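Local coordinates for DNA mismatch repair protein MUTS (Thermus aquaticus, PDB 1EWQ), which binds mismatched DNA, probably as the recognition step of mismatch repair, and has a weak ATPase activity, at residues Leu134-Thr139 / Glu177-Pro182. Residues are numbered along the deposited sequence; the frame is centred on the assembly and turned at random.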
loop_
_atom_site.group_PDB
_atom_site.type_symbol
_atom_site.label_atom_id
_atom_site.label_comp_id
_atom_site.label_asym_id
_atom_site.label_seq_id
_atom_site.Cartn_x
_atom_site.Cartn_y
_atom_site.Cartn_z
ATOM N N LEU C 134 -17.330 -15.574 -5.826
ATOM C CA LEU C 134 -16.439 -16.283 -6.737
ATOM C C LEU C 134 -17.296 -16.105 -7.986
ATOM O O LEU C 134 -18.493 -16.359 -7.947
ATOM C CB LEU C 134 -16.344 -17.778 -6.412
ATOM C CG LEU C 134 -15.655 -18.636 -7.496
ATOM C CD1 LEU C 134 -14.218 -18.196 -7.681
ATOM C CD2 LEU C 134 -15.701 -20.104 -7.111
ATOM N N ALA C 135 -16.706 -15.643 -9.075
ATOM C CA ALA C 135 -17.455 -15.449 -10.304
ATOM C C ALA C 135 -16.884 -16.321 -11.420
ATOM O O ALA C 135 -15.697 -16.655 -11.414
ATOM C CB ALA C 135 -17.413 -13.976 -10.713
ATOM N N ALA C 136 -17.742 -16.695 -12.367
ATOM C CA ALA C 136 -17.336 -17.509 -13.514
ATOM C C ALA C 136 -17.973 -16.948 -14.783
ATOM O O ALA C 136 -19.175 -16.671 -14.814
ATOM C CB ALA C 136 -17.758 -18.961 -13.311
ATOM N N ILE C 137 -17.147 -16.792 -15.817
ATOM C CA ILE C 137 -17.552 -16.263 -17.116
ATOM C C ILE C 137 -17.241 -17.280 -18.224
ATOM O O ILE C 137 -16.124 -17.810 -18.300
ATOM C CB ILE C 137 -16.779 -14.954 -17.443
ATOM C CG1 ILE C 137 -17.171 -13.845 -16.453
ATOM C CG2 ILE C 137 -17.045 -14.531 -18.877
ATOM C CD1 ILE C 137 -16.276 -12.612 -16.518
ATOM N N ALA C 138 -18.223 -17.544 -19.081
ATOM C CA ALA C 138 -18.044 -18.481 -20.185
ATOM C C ALA C 138 -18.858 -18.040 -21.395
ATOM O O ALA C 138 -19.658 -17.110 -21.308
ATOM C CB ALA C 138 -18.463 -19.881 -19.755
ATOM N N THR C 139 -18.646 -18.712 -22.521
ATOM C CA THR C 139 -19.370 -18.396 -23.748
ATOM C C THR C 139 -20.190 -19.596 -24.188
ATOM O O THR C 139 -20.031 -20.690 -23.660
ATOM C CB THR C 139 -18.417 -18.026 -24.888
ATOM O OG1 THR C 139 -17.582 -19.149 -25.191
ATOM C CG2 THR C 139 -17.559 -16.839 -24.497
ATOM N N GLU C 177 -12.828 -13.196 -6.796
ATOM C CA GLU C 177 -12.077 -14.157 -7.594
ATOM C C GLU C 177 -12.863 -14.518 -8.856
ATOM O O GLU C 177 -14.059 -14.792 -8.797
ATOM C CB GLU C 177 -11.832 -15.410 -6.767
ATOM C CG GLU C 177 -10.646 -16.224 -7.201
ATOM C CD GLU C 177 -10.517 -17.502 -6.412
ATOM O OE1 GLU C 177 -11.041 -17.570 -5.275
ATOM O OE2 GLU C 177 -9.876 -18.439 -6.924
ATOM N N VAL C 178 -12.183 -14.538 -9.993
ATOM C CA VAL C 178 -12.844 -14.839 -11.253
ATOM C C VAL C 178 -12.293 -16.077 -11.977
ATOM O O VAL C 178 -11.085 -16.266 -12.073
ATOM C CB VAL C 178 -12.764 -13.608 -12.200
ATOM C CG1 VAL C 178 -13.341 -13.953 -13.569
ATOM C CG2 VAL C 178 -13.525 -12.433 -11.594
ATOM N N LEU C 179 -13.200 -16.910 -12.480
ATOM C CA LEU C 179 -12.840 -18.112 -13.227
ATOM C C LEU C 179 -13.250 -17.873 -14.685
ATOM O O LEU C 179 -14.435 -17.706 -14.972
ATOM C CB LEU C 179 -13.602 -19.336 -12.706
ATOM C CG LEU C 179 -13.649 -19.627 -11.207
ATOM C CD1 LEU C 179 -14.498 -20.863 -10.981
ATOM C CD2 LEU C 179 -12.246 -19.835 -10.652
ATOM N N LEU C 180 -12.285 -17.855 -15.596
ATOM C CA LEU C 180 -12.588 -17.635 -17.010
ATOM C C LEU C 180 -12.590 -18.946 -17.789
ATOM O O LEU C 180 -11.765 -19.827 -17.542
ATOM C CB LEU C 180 -11.573 -16.667 -17.635
ATOM C CG LEU C 180 -11.481 -15.227 -17.103
ATOM C CD1 LEU C 180 -10.223 -14.559 -17.655
ATOM C CD2 LEU C 180 -12.729 -14.433 -17.490
ATOM N N ALA C 181 -13.532 -19.069 -18.718
ATOM C CA ALA C 181 -13.651 -20.254 -19.562
ATOM C C ALA C 181 -12.347 -20.448 -20.335
ATOM O O ALA C 181 -11.652 -19.482 -20.641
ATOM C CB ALA C 181 -14.808 -20.079 -20.538
ATOM N N PRO C 182 -12.003 -21.702 -20.660
ATOM C CA PRO C 182 -10.773 -21.993 -21.401
ATOM C C PRO C 182 -10.628 -21.109 -22.643
ATOM O O PRO C 182 -9.556 -20.563 -22.905
ATOM C CB PRO C 182 -10.933 -23.469 -21.757
ATOM C CG PRO C 182 -11.753 -24.001 -20.615
ATOM C CD PRO C 182 -12.789 -22.931 -20.446
#
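Ala135 and Ile137 are hydrogen-bonded to Glu177, Leu179 and Ala181 through four backbone hydrogen bonds, the ladder of two parallel strands whose axes cross at -23°. Ala135 N to Glu177 O (2.8 Å) and Ile137 N to Leu179 O are nearly straight, whereas Ala181 N to Ile137 O bends to 139° at the hydrogen, where 177-180 has ended and Ala181 occupies the N-cap position of the next helix.

Side chains pack tightly on the face of Leu134, Ala136, Glu177 and Leu179. With CG anti to its backbone N (chi1 168°), Leu134 sends CD1 toward strand 177-180, 3.8 Å from Leu179 CG and equally 3.8 Å from Glu177 CB; the two leucines meet at about a right angle. An alanine in place of Leu179 would probably leave Leu134 CD1 and CD2 without their leucine partner and open a gap beside Tyr227. The other face meets more loosely: Ile137 and Leu180 run side by side, Ile137 CB lying 4.1 Å from Leu180 CD2, and Ile137 CD1 is 4.4 Å from Val178 CG1. Ala138 CB still meets Ala181 CB at 3.7 Å, but contact ends beyond them, toward partly exposed Thr139 and Pro182.

Within this mixed sheet of MutS domain II, strands 143-149 and 201-203 flank the pair; helix 215-232 covers the Leu134 face, helix 188-197 the Ile137 face.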